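Local coordinates for protein farnesyl pyrophosphate synthetase (PDB 5H9D) that probably catalyses magnesium-dependent elongation of allylic diphosphates with isopentenyl diphosphate to make the heptaprenyl chain, working as one component of a two-protein heptaprenyl diphosphate synthase, at residues A[69-74]-A[170-175]; A[127-132]-A[177-182]. All coordinates share one frame; numbering follows the deposited sequence.

Contact 1 (A[69-74]-A[170-175]); sequences VALELI and ALLIQI
Leu71 on helix 62-85 and Leu172 on helix 158-183 meet inside the all-helical bundle of a trans-prenyltransferase, and they carry most of this small apolar contact. Helix 62-85 carries the aspartate-rich DDxxD sequence at its C-terminal end, which in this family binds the diphosphate through magnesium. The backbones stay well apart, with Leu71 CA and Leu172 CA 8.1 Å from each other, so side chains must bridge the gap.

The apolar packing turns on a single methyl. Leu71 bends at both torsions (chi1 -90°, chi2 -76°), which carries CD1 across to the branch point of Leu172, 3.9 Å from its CG. The two leucines slip past one another in opposite directions rather than meeting end on. The same Leu71 CD1 lies 4.4 Å from Ile175 CG2, a turn further along, and so spans two residues of the facing helix. Ile74 also turns toward that helix, and its side chain touches Ile137 of helix 127-150 as well. Leu172 also touches Arg44 of helix 43-51.

No hydrogen bond crosses; the backbone bonds run within each helix. Ala170 O takes both Gln174 N, at 2.8 Å, and Ile173 N. Leu172 O, hydrogen-bonded by Ser176 OG, has Leu71 CD1 4.0 Å away.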
loop_
_atom_site.group_PDB
_atom_site.type_symbol
_atom_site.label_atom_id
_atom_site.label_comp_id
_atom_site.label_asym_id
_atom_site.label_seq_id
_atom_site.Cartn_x
_atom_site.Cartn_y
_atom_site.Cartn_z
ATOM N N VAL A 69 -7.888 -2.027 -12.170
ATOM C CA VAL A 69 -6.453 -2.087 -12.438
ATOM C C VAL A 69 -5.703 -1.348 -11.313
ATOM O O VAL A 69 -4.696 -1.824 -10.800
ATOM C CB VAL A 69 -6.129 -1.453 -13.834
ATOM C CG1 VAL A 69 -4.674 -1.151 -13.949
ATOM C CG2 VAL A 69 -6.503 -2.421 -14.955
ATOM N N ALA A 70 -6.212 -0.193 -10.905
ATOM C CA ALA A 70 -5.580 0.566 -9.822
ATOM C C ALA A 70 -5.584 -0.203 -8.513
ATOM O O ALA A 70 -4.570 -0.240 -7.827
ATOM C CB ALA A 70 -6.285 1.921 -9.613
ATOM N N LEU A 71 -6.713 -0.801 -8.154
ATOM C CA LEU A 71 -6.792 -1.546 -6.900
ATOM C C LEU A 71 -5.800 -2.712 -6.827
ATOM O O LEU A 71 -5.177 -2.941 -5.774
ATOM C CB LEU A 71 -8.210 -2.083 -6.677
ATOM C CG LEU A 71 -9.241 -1.247 -5.930
ATOM C CD1 LEU A 71 -8.890 -1.324 -4.451
ATOM C CD2 LEU A 71 -9.266 0.196 -6.443
ATOM N N GLU A 72 -5.649 -3.455 -7.927
ATOM C CA GLU A 72 -4.740 -4.592 -7.916
ATOM C C GLU A 72 -3.296 -4.120 -7.857
ATOM O O GLU A 72 -2.459 -4.784 -7.285
ATOM C CB GLU A 72 -4.986 -5.470 -9.140
ATOM C CG GLU A 72 -4.403 -6.876 -9.080
ATOM C CD GLU A 72 -4.884 -7.698 -7.898
ATOM O OE1 GLU A 72 -5.846 -7.267 -7.239
ATOM O OE2 GLU A 72 -4.306 -8.777 -7.615
ATOM N N LEU A 73 -2.998 -2.959 -8.433
ATOM C CA LEU A 73 -1.630 -2.440 -8.409
ATOM C C LEU A 73 -1.246 -1.970 -6.994
ATOM O O LEU A 73 -0.110 -2.162 -6.574
ATOM C CB LEU A 73 -1.472 -1.302 -9.430
ATOM C CG LEU A 73 -1.570 -1.571 -10.943
ATOM C CD1 LEU A 73 -1.632 -0.284 -11.759
ATOM C CD2 LEU A 73 -0.378 -2.376 -11.392
ATOM N N ILE A 74 -2.191 -1.364 -6.260
ATOM C CA ILE A 74 -1.941 -0.906 -4.891
ATOM C C ILE A 74 -1.798 -2.157 -3.991
ATOM O O ILE A 74 -0.938 -2.219 -3.102
ATOM C CB ILE A 74 -3.108 0.019 -4.357
ATOM C CG1 ILE A 74 -3.052 1.387 -5.048
ATOM C CG2 ILE A 74 -2.965 0.251 -2.848
ATOM C CD1 ILE A 74 -4.391 2.122 -5.098
ATOM N N ALA A 170 -9.797 -5.570 5.457
ATOM C CA ALA A 170 -11.180 -5.235 5.138
ATOM C C ALA A 170 -11.351 -3.904 4.381
ATOM O O ALA A 170 -12.138 -3.797 3.430
ATOM C CB ALA A 170 -12.000 -5.218 6.429
ATOM N N LEU A 171 -10.582 -2.912 4.812
ATOM C CA LEU A 171 -10.613 -1.564 4.259
ATOM C C LEU A 171 -10.441 -1.439 2.761
ATOM O O LEU A 171 -11.043 -0.577 2.151
ATOM C CB LEU A 171 -9.556 -0.733 4.962
ATOM C CG LEU A 171 -9.901 0.710 5.241
ATOM C CD1 LEU A 171 -11.358 0.803 5.623
ATOM C CD2 LEU A 171 -8.976 1.229 6.359
ATOM N N LEU A 172 -9.624 -2.287 2.155
ATOM C CA LEU A 172 -9.426 -2.206 0.713
ATOM C C LEU A 172 -10.470 -3.027 -0.045
ATOM O O LEU A 172 -10.609 -2.897 -1.257
ATOM C CB LEU A 172 -8.007 -2.664 0.337
ATOM C CG LEU A 172 -7.372 -2.011 -0.905
ATOM C CD1 LEU A 172 -7.180 -0.500 -0.674
ATOM C CD2 LEU A 172 -6.038 -2.659 -1.181
ATOM N N ILE A 173 -11.192 -3.893 0.661
ATOM C CA ILE A 173 -12.234 -4.691 0.022
ATOM C C ILE A 173 -13.459 -3.776 0.036
ATOM O O ILE A 173 -14.274 -3.747 -0.886
ATOM C CB ILE A 173 -12.512 -5.954 0.812
ATOM C CG1 ILE A 173 -11.207 -6.734 1.025
ATOM C CG2 ILE A 173 -13.480 -6.807 0.070
ATOM C CD1 ILE A 173 -10.643 -7.385 -0.238
ATOM N N GLN A 174 -13.543 -2.998 1.103
ATOM C CA GLN A 174 -14.597 -2.025 1.300
ATOM C C GLN A 174 -14.512 -0.957 0.206
ATOM O O GLN A 174 -15.527 -0.564 -0.371
ATOM C CB GLN A 174 -14.389 -1.390 2.645
ATOM C CG GLN A 174 -15.522 -0.589 3.158
ATOM C CD GLN A 174 -15.160 -0.021 4.475
ATOM O OE1 GLN A 174 -14.625 -0.718 5.333
ATOM N NE2 GLN A 174 -15.431 1.250 4.651
ATOM N N ILE A 175 -13.294 -0.477 -0.053
ATOM C CA ILE A 175 -13.057 0.517 -1.123
ATOM C C ILE A 175 -13.369 -0.080 -2.506
ATOM O O ILE A 175 -13.882 0.611 -3.385
ATOM C CB ILE A 175 -11.606 0.987 -1.108
ATOM C CG1 ILE A 175 -11.394 1.844 0.121
ATOM C CG2 ILE A 175 -11.244 1.706 -2.389
ATOM C CD1 ILE A 175 -9.942 2.024 0.436
#

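Contact 2 (A[127-132]-A[177-182]); sequences NRVHQL and TEVGAI
Thr177 OG1 sits among three carbonyl oxygens, hydrogen-bonded with those of Ile173 and Gln174 on its own helix and with Leu194 O of helix 188-215. Its single proton cannot serve all three fully at once, yet together they hold the hydroxyl on the flank of helix 158-183 turned from helix 127-150. The flank that does face helix 127-150 is mostly aliphatic, and no hydrogen bond crosses it.

Val129 does the central work. Its CG2, lying beside the backbone N and anti to the carbonyl carbon, comes within 3.8 Å of Ile182 CG2, the two side chains passing each other in opposite directions. The other branch, Val129 CG1, makes a looser approach of 4.4 Å to Val179 CG2.

In the polyprenyl synthase bundle, segments 127-132 and 177-182 run almost antiparallel, their axes at 172° and 11.4 Å apart at closest approach. At that spacing the valines, Ile182 and Leu132 reach into the interval. Leu132 and the extended Glu178 approach each other from opposite directions, although their modelled closeness is doubtful. The carboxylate of Glu178 has a weak, long ion pair to Lys195 through OE1.

Helix 127-150 also faces the subunit 1 chain: Asn127 ND2 is hydrogen-bonded to Ala86 O of that chain, and His130 ND1 to its Tyr82 OH.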
loop_
_atom_site.group_PDB
_atom_site.type_symbol
_atom_site.label_atom_id
_atom_site.label_comp_id
_atom_site.label_asym_id
_atom_site.label_seq_id
_atom_site.Cartn_x
_atom_site.Cartn_y
_atom_site.Cartn_z
ATOM N N ASN A 127 -13.708 14.051 -6.806
ATOM C CA ASN A 127 -12.654 14.384 -5.841
ATOM C C ASN A 127 -12.870 13.848 -4.409
ATOM O O ASN A 127 -11.952 13.870 -3.576
ATOM C CB ASN A 127 -12.473 15.910 -5.831
ATOM C CG ASN A 127 -11.553 16.397 -4.728
ATOM O OD1 ASN A 127 -11.992 16.635 -3.607
ATOM N ND2 ASN A 127 -10.274 16.550 -5.043
ATOM N N ARG A 128 -14.075 13.353 -4.130
ATOM C CA ARG A 128 -14.400 12.810 -2.810
ATOM C C ARG A 128 -13.987 11.339 -2.716
ATOM O O ARG A 128 -13.798 10.812 -1.622
ATOM C CB ARG A 128 -15.904 12.946 -2.528
ATOM C CG ARG A 128 -16.497 14.315 -2.850
ATOM C CD ARG A 128 -17.971 14.364 -2.459
ATOM N NE ARG A 128 -18.123 14.413 -1.008
ATOM C CZ ARG A 128 -19.271 14.237 -0.364
ATOM N NH1 ARG A 128 -20.384 13.992 -1.048
ATOM N NH2 ARG A 128 -19.311 14.314 0.965
ATOM N N VAL A 129 -13.875 10.676 -3.862
ATOM C CA VAL A 129 -13.440 9.283 -3.895
ATOM C C VAL A 129 -11.948 9.299 -3.535
ATOM O O VAL A 129 -11.498 8.556 -2.659
ATOM C CB VAL A 129 -13.630 8.658 -5.315
ATOM C CG1 VAL A 129 -12.596 7.570 -5.563
ATOM C CG2 VAL A 129 -15.015 8.082 -5.447
ATOM N N HIS A 130 -11.200 10.168 -4.213
ATOM C CA HIS A 130 -9.763 10.320 -3.994
ATOM C C HIS A 130 -9.447 10.624 -2.536
ATOM O O HIS A 130 -8.485 10.088 -1.980
ATOM C CB HIS A 130 -9.202 11.426 -4.896
ATOM C CG HIS A 130 -9.095 11.031 -6.333
ATOM N ND1 HIS A 130 -8.235 10.050 -6.770
ATOM C CD2 HIS A 130 -9.764 11.455 -7.428
ATOM C CE1 HIS A 130 -8.381 9.882 -8.070
ATOM N NE2 HIS A 130 -9.306 10.721 -8.494
ATOM N N GLN A 131 -10.254 11.483 -1.919
ATOM C CA GLN A 131 -10.053 11.824 -0.514
ATOM C C GLN A 131 -10.365 10.570 0.298
ATOM O O GLN A 131 -9.692 10.283 1.279
ATOM C CB GLN A 131 -10.969 12.991 -0.087
ATOM C CG GLN A 131 -12.259 12.580 0.634
ATOM C CD GLN A 131 -12.283 12.998 2.118
ATOM O OE1 GLN A 131 -12.902 12.323 2.956
ATOM N NE2 GLN A 131 -11.622 14.120 2.439
ATOM N N LEU A 132 -11.373 9.817 -0.141
ATOM C CA LEU A 132 -11.780 8.585 0.529
ATOM C C LEU A 132 -10.709 7.501 0.378
ATOM O O LEU A 132 -10.253 6.937 1.368
ATOM C CB LEU A 132 -13.128 8.104 -0.020
ATOM C CG LEU A 132 -13.751 6.821 0.560
ATOM C CD1 LEU A 132 -15.258 6.739 0.255
ATOM C CD2 LEU A 132 -13.030 5.607 -0.021
ATOM N N THR A 177 -15.624 -2.327 -3.225
ATOM C CA THR A 177 -17.053 -2.416 -3.466
ATOM C C THR A 177 -17.724 -1.042 -3.521
ATOM O O THR A 177 -18.648 -0.852 -4.313
ATOM C CB THR A 177 -17.742 -3.270 -2.413
ATOM O OG1 THR A 177 -17.257 -2.890 -1.121
ATOM C CG2 THR A 177 -17.483 -4.736 -2.668
ATOM N N GLU A 178 -17.238 -0.094 -2.713
ATOM C CA GLU A 178 -17.801 1.264 -2.647
ATOM C C GLU A 178 -17.574 2.070 -3.921
ATOM O O GLU A 178 -18.534 2.564 -4.547
ATOM C CB GLU A 178 -17.192 2.036 -1.485
ATOM C CG GLU A 178 -18.063 3.162 -0.966
ATOM C CD GLU A 178 -17.409 3.926 0.180
ATOM O OE1 GLU A 178 -16.737 3.293 1.046
ATOM O OE2 GLU A 178 -17.579 5.170 0.220
ATOM N N VAL A 179 -16.298 2.206 -4.270
ATOM C CA VAL A 179 -15.847 2.910 -5.460
ATOM C C VAL A 179 -16.427 2.256 -6.721
ATOM O O VAL A 179 -16.877 2.920 -7.652
ATOM C CB VAL A 179 -14.303 2.861 -5.537
ATOM C CG1 VAL A 179 -13.819 3.519 -6.816
ATOM C CG2 VAL A 179 -13.691 3.530 -4.304
ATOM N N GLY A 180 -16.431 0.941 -6.743
ATOM C CA GLY A 180 -16.951 0.259 -7.906
ATOM C C GLY A 180 -18.380 0.663 -8.218
ATOM O O GLY A 180 -18.791 0.706 -9.382
ATOM N N ALA A 181 -19.152 0.946 -7.178
ATOM C CA ALA A 181 -20.536 1.349 -7.367
ATOM C C ALA A 181 -20.570 2.836 -7.723
ATOM O O ALA A 181 -21.344 3.258 -8.581
ATOM C CB ALA A 181 -21.321 1.086 -6.098
ATOM N N ILE A 182 -19.708 3.613 -7.072
ATOM C CA ILE A 182 -19.639 5.039 -7.308
ATOM C C ILE A 182 -19.135 5.335 -8.690
ATOM O O ILE A 182 -19.305 6.455 -9.173
ATOM C CB ILE A 182 -18.720 5.740 -6.306
ATOM C CG1 ILE A 182 -19.329 5.638 -4.902
ATOM C CG2 ILE A 182 -18.482 7.200 -6.721
ATOM C CD1 ILE A 182 -18.454 6.197 -3.818
#

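Overall arrangement
Helix 158-183 serves both contacts, meeting helix 62-85 in contact 1 and, toward its C-terminal end, helix 127-150 in contact 2. Their centres lie about 11 Å apart, and they join directly where Ile175 CG1 of contact 1 packs on Leu132 CD2 of contact 2, at 4.1 Å. Both are buried, but the centre of contact 1 lies about 8 Å from the chain centre, that of contact 2 about 18 Å. The chemistry differs: leucine and isoleucine make contact 1, whereas contact 2 adds valines and a buried glutamate. Only contact 2 has residues that reach the subunit 1 chain.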